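Local coordinates for protein Cd1 (PDB 7D39) that probably acts as an FMN-dependent ene-reductase that reduces flavones and flavonols, the first step of their breakdown by gut bacteria, at residues V33-H45 with D68-A80. Numbering follows the deposited sequence.
Sequences VEFIQLQNLHIEH and DDFDWLLDKMLDA
The six-membered part of the W72 indole meets I36 and L41 obliquely: I36 CD1 lies 3.6 Å from W72 CH2, and L41 CD1 stands 3.6 Å from W72 CZ3. One face of the indole carries the aliphatic part of K76, whose CG sits over the ring centre. The H42 ring receives D68 OD2 at its edge, in plane, but 3.4 Å from ND1 the bond is weak. With its chain bent at chi2 and chi3, K76 turns its amine to E34 in a salt bridge, although the exact place of E34 OE2 is less sure. Deeper in, L73 spreads its two methyls, CD1 reaching I36 and L41, CD2 lying 3.9 Å from both L38 CD2 and I43 CD1. D69 grips H42 twice: H42 N donates to D69 OD2 (2.8 Å, 175°) on the anti side, somewhat out of the carboxylate plane, and D69 N donates to H42 O (2.8 Å). Replacing D69 by an alanine removes OD2 and is likely to leave H42 N without its acceptor, with only the backbone bond joining this pair. Strand 33-37, at the sheet edge, thus packs nearly antiparallel (157°) against helix 70-79, the beta-alpha layering of a flavodoxin-like fold with 2-1-3-4-5 strand order.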
# COMPACT_ATOMS: atom_id res chain seq x y z
N VAL A 33 12.06 17.05 8.38
CA VAL A 33 11.52 15.76 8.79
C VAL A 33 10.41 15.96 9.80
O VAL A 33 10.37 16.94 10.54
CB VAL A 33 12.60 14.82 9.36
CG1 VAL A 33 13.54 14.38 8.27
CG2 VAL A 33 13.35 15.50 10.50
N GLU A 34 9.50 14.99 9.82
CA GLU A 34 8.40 14.94 10.76
C GLU A 34 8.12 13.47 11.07
O GLU A 34 8.31 12.59 10.22
CB GLU A 34 7.16 15.64 10.19
CG GLU A 34 5.95 15.65 11.12
CD GLU A 34 4.78 16.45 10.53
OE1 GLU A 34 4.84 16.83 9.34
OE2 GLU A 34 3.80 16.68 11.27
N PHE A 35 7.67 13.21 12.29
CA PHE A 35 7.45 11.85 12.76
C PHE A 35 6.03 11.72 13.30
O PHE A 35 5.57 12.60 14.03
CB PHE A 35 8.47 11.50 13.85
CG PHE A 35 8.27 10.16 14.48
CD1 PHE A 35 8.32 9.00 13.72
CD2 PHE A 35 8.06 10.06 15.84
CE1 PHE A 35 8.13 7.77 14.32
CE2 PHE A 35 7.89 8.84 16.44
CZ PHE A 35 7.92 7.69 15.68
N ILE A 36 5.35 10.64 12.92
CA ILE A 36 4.02 10.33 13.44
C ILE A 36 4.05 8.93 14.04
O ILE A 36 4.43 7.96 13.36
CB ILE A 36 2.93 10.45 12.36
CG1 ILE A 36 2.69 11.92 12.02
CG2 ILE A 36 1.64 9.83 12.84
CD1 ILE A 36 1.64 12.12 10.91
N GLN A 37 3.65 8.82 15.30
CA GLN A 37 3.54 7.55 16.00
C GLN A 37 2.06 7.14 15.98
O GLN A 37 1.22 7.84 16.54
CB GLN A 37 4.06 7.70 17.44
CG GLN A 37 4.93 6.54 17.93
CD GLN A 37 4.16 5.26 18.06
OE1 GLN A 37 2.98 5.26 18.41
NE2 GLN A 37 4.81 4.14 17.75
N LEU A 38 1.74 6.02 15.33
CA LEU A 38 0.33 5.71 15.10
C LEU A 38 -0.43 5.34 16.37
O LEU A 38 -1.67 5.42 16.36
CB LEU A 38 0.18 4.57 14.09
CG LEU A 38 0.61 4.85 12.64
CD1 LEU A 38 0.44 3.63 11.74
CD2 LEU A 38 -0.15 6.06 12.08
N GLN A 39 0.26 4.91 17.43
CA GLN A 39 -0.43 4.64 18.68
C GLN A 39 -1.07 5.90 19.28
O GLN A 39 -1.96 5.78 20.13
CB GLN A 39 0.51 4.02 19.73
CG GLN A 39 1.25 2.74 19.29
CD GLN A 39 0.34 1.69 18.69
OE1 GLN A 39 -0.78 1.50 19.15
NE2 GLN A 39 0.82 1.00 17.66
N ASN A 40 -0.63 7.09 18.89
CA ASN A 40 -1.26 8.32 19.35
C ASN A 40 -2.55 8.64 18.61
O ASN A 40 -3.21 9.61 18.96
CB ASN A 40 -0.32 9.53 19.19
CG ASN A 40 0.89 9.44 20.07
OD1 ASN A 40 0.82 8.90 21.17
ND2 ASN A 40 2.01 9.97 19.61
N LEU A 41 -2.90 7.86 17.60
CA LEU A 41 -4.01 8.17 16.71
C LEU A 41 -5.16 7.20 16.96
O LEU A 41 -4.95 6.05 17.36
CB LEU A 41 -3.58 8.10 15.24
CG LEU A 41 -3.10 9.32 14.46
CD1 LEU A 41 -2.30 10.28 15.29
CD2 LEU A 41 -2.27 8.87 13.23
N HIS A 42 -6.38 7.68 16.74
CA HIS A 42 -7.56 6.82 16.79
C HIS A 42 -8.03 6.63 15.36
O HIS A 42 -8.45 7.59 14.70
CB HIS A 42 -8.66 7.41 17.67
CG HIS A 42 -9.93 6.62 17.61
ND1 HIS A 42 -11.11 7.13 17.11
CD2 HIS A 42 -10.19 5.33 17.94
CE1 HIS A 42 -12.04 6.20 17.16
NE2 HIS A 42 -11.51 5.09 17.65
N ILE A 43 -7.96 5.39 14.89
CA ILE A 43 -8.34 5.06 13.53
C ILE A 43 -9.26 3.85 13.58
O ILE A 43 -8.86 2.79 14.07
CB ILE A 43 -7.10 4.79 12.65
CG1 ILE A 43 -6.27 6.06 12.55
CG2 ILE A 43 -7.50 4.36 11.27
CD1 ILE A 43 -4.94 5.84 11.96
N GLU A 44 -10.49 4.02 13.10
CA GLU A 44 -11.49 2.95 13.08
C GLU A 44 -11.32 2.08 11.84
O GLU A 44 -10.82 2.52 10.81
CB GLU A 44 -12.90 3.54 13.07
CG GLU A 44 -13.27 4.35 14.29
CD GLU A 44 -13.80 3.48 15.41
OE1 GLU A 44 -13.17 3.44 16.48
OE2 GLU A 44 -14.84 2.83 15.20
N HIS A 45 -11.79 0.83 11.96
CA HIS A 45 -11.77 -0.09 10.83
C HIS A 45 -12.68 0.41 9.71
O HIS A 45 -13.70 1.05 9.94
CB HIS A 45 -12.23 -1.49 11.25
CG HIS A 45 -11.31 -2.18 12.21
ND1 HIS A 45 -10.29 -2.99 11.80
CD2 HIS A 45 -11.27 -2.18 13.57
CE1 HIS A 45 -9.64 -3.46 12.86
NE2 HIS A 45 -10.22 -2.98 13.94
N ASP A 68 -11.09 8.05 11.76
CA ASP A 68 -11.42 9.21 12.65
C ASP A 68 -10.33 10.28 12.81
O ASP A 68 -10.59 11.46 12.61
CB ASP A 68 -11.79 8.72 14.04
CG ASP A 68 -12.95 9.51 14.63
OD1 ASP A 68 -13.75 10.05 13.84
OD2 ASP A 68 -13.04 9.59 15.87
N ASP A 69 -9.13 9.87 13.20
CA ASP A 69 -7.91 10.62 12.91
C ASP A 69 -7.35 10.30 11.52
O ASP A 69 -6.29 10.81 11.17
CB ASP A 69 -6.82 10.32 13.94
CG ASP A 69 -7.08 10.99 15.27
OD1 ASP A 69 -7.65 12.10 15.28
OD2 ASP A 69 -6.70 10.39 16.32
N PHE A 70 -8.04 9.46 10.75
CA PHE A 70 -7.52 9.09 9.44
C PHE A 70 -7.39 10.31 8.54
O PHE A 70 -6.36 10.50 7.88
CB PHE A 70 -8.41 8.02 8.81
CG PHE A 70 -7.89 7.52 7.51
CD1 PHE A 70 -6.88 6.59 7.48
CD2 PHE A 70 -8.38 8.01 6.30
CE1 PHE A 70 -6.36 6.13 6.27
CE2 PHE A 70 -7.88 7.56 5.10
CZ PHE A 70 -6.87 6.61 5.08
N ASP A 71 -8.42 11.17 8.49
CA ASP A 71 -8.34 12.34 7.63
C ASP A 71 -7.14 13.20 8.00
O ASP A 71 -6.41 13.67 7.12
CB ASP A 71 -9.63 13.16 7.71
CG ASP A 71 -10.78 12.52 6.94
OD1 ASP A 71 -10.51 11.68 6.05
OD2 ASP A 71 -11.94 12.86 7.21
N TRP A 72 -6.91 13.41 9.30
CA TRP A 72 -5.70 14.11 9.72
C TRP A 72 -4.45 13.41 9.21
O TRP A 72 -3.57 14.04 8.60
CB TRP A 72 -5.68 14.21 11.25
CG TRP A 72 -4.48 14.90 11.81
CD1 TRP A 72 -4.32 16.24 12.05
CD2 TRP A 72 -3.26 14.28 12.22
NE1 TRP A 72 -3.08 16.49 12.57
CE2 TRP A 72 -2.40 15.30 12.70
CE3 TRP A 72 -2.80 12.96 12.23
CZ2 TRP A 72 -1.12 15.05 13.18
CZ3 TRP A 72 -1.51 12.71 12.71
CH2 TRP A 72 -0.70 13.75 13.18
N LEU A 73 -4.34 12.10 9.43
CA LEU A 73 -3.18 11.36 8.95
C LEU A 73 -3.00 11.55 7.44
O LEU A 73 -1.89 11.80 6.96
CB LEU A 73 -3.32 9.88 9.29
CG LEU A 73 -2.22 8.90 8.86
CD1 LEU A 73 -0.88 9.33 9.41
CD2 LEU A 73 -2.55 7.46 9.28
N LEU A 74 -4.09 11.42 6.69
CA LEU A 74 -4.01 11.54 5.25
C LEU A 74 -3.52 12.92 4.83
O LEU A 74 -2.67 13.04 3.94
CB LEU A 74 -5.39 11.24 4.64
CG LEU A 74 -5.32 10.83 3.18
CD1 LEU A 74 -4.36 9.68 3.09
CD2 LEU A 74 -6.69 10.43 2.67
N ASP A 75 -4.05 13.98 5.45
CA ASP A 75 -3.56 15.32 5.14
C ASP A 75 -2.05 15.40 5.33
O ASP A 75 -1.34 16.01 4.52
CB ASP A 75 -4.24 16.39 6.01
CG ASP A 75 -5.71 16.56 5.70
OD1 ASP A 75 -6.09 16.66 4.51
OD2 ASP A 75 -6.51 16.60 6.66
N LYS A 76 -1.54 14.80 6.41
CA LYS A 76 -0.10 14.86 6.66
C LYS A 76 0.66 14.13 5.56
O LYS A 76 1.69 14.61 5.08
CB LYS A 76 0.25 14.25 8.02
CG LYS A 76 -0.42 14.88 9.24
CD LYS A 76 -0.05 16.33 9.44
CE LYS A 76 1.43 16.51 9.65
NZ LYS A 76 1.72 17.88 10.15
N MSE A 77 0.18 12.96 5.16
CA MSE A 77 0.87 12.21 4.13
C MSE A 77 0.85 12.98 2.81
O MSE A 77 1.82 12.95 2.07
CB MSE A 77 0.25 10.84 3.96
CG MSE A 77 0.38 9.99 5.20
SE MSE A 77 -0.67 8.33 5.12
CE MSE A 77 0.65 7.16 4.26
N LEU A 78 -0.25 13.69 2.53
CA LEU A 78 -0.35 14.43 1.27
C LEU A 78 0.57 15.64 1.25
O LEU A 78 1.01 16.05 0.17
CB LEU A 78 -1.80 14.88 1.04
CG LEU A 78 -2.84 13.82 0.62
CD1 LEU A 78 -4.24 14.38 0.68
CD2 LEU A 78 -2.54 13.31 -0.78
N ASP A 79 0.87 16.22 2.41
CA ASP A 79 1.79 17.35 2.47
C ASP A 79 3.25 16.94 2.35
O ASP A 79 4.10 17.81 2.18
CB ASP A 79 1.61 18.13 3.77
CG ASP A 79 0.43 19.08 3.74
OD1 ASP A 79 -0.05 19.43 2.64
OD2 ASP A 79 -0.01 19.49 4.84
N ALA A 80 3.56 15.65 2.46
CA ALA A 80 4.94 15.18 2.41
C ALA A 80 5.35 14.88 0.97
O ALA A 80 4.56 14.41 0.16
CB ALA A 80 5.11 13.92 3.26
O HOH W 1 3.49 16.49 6.29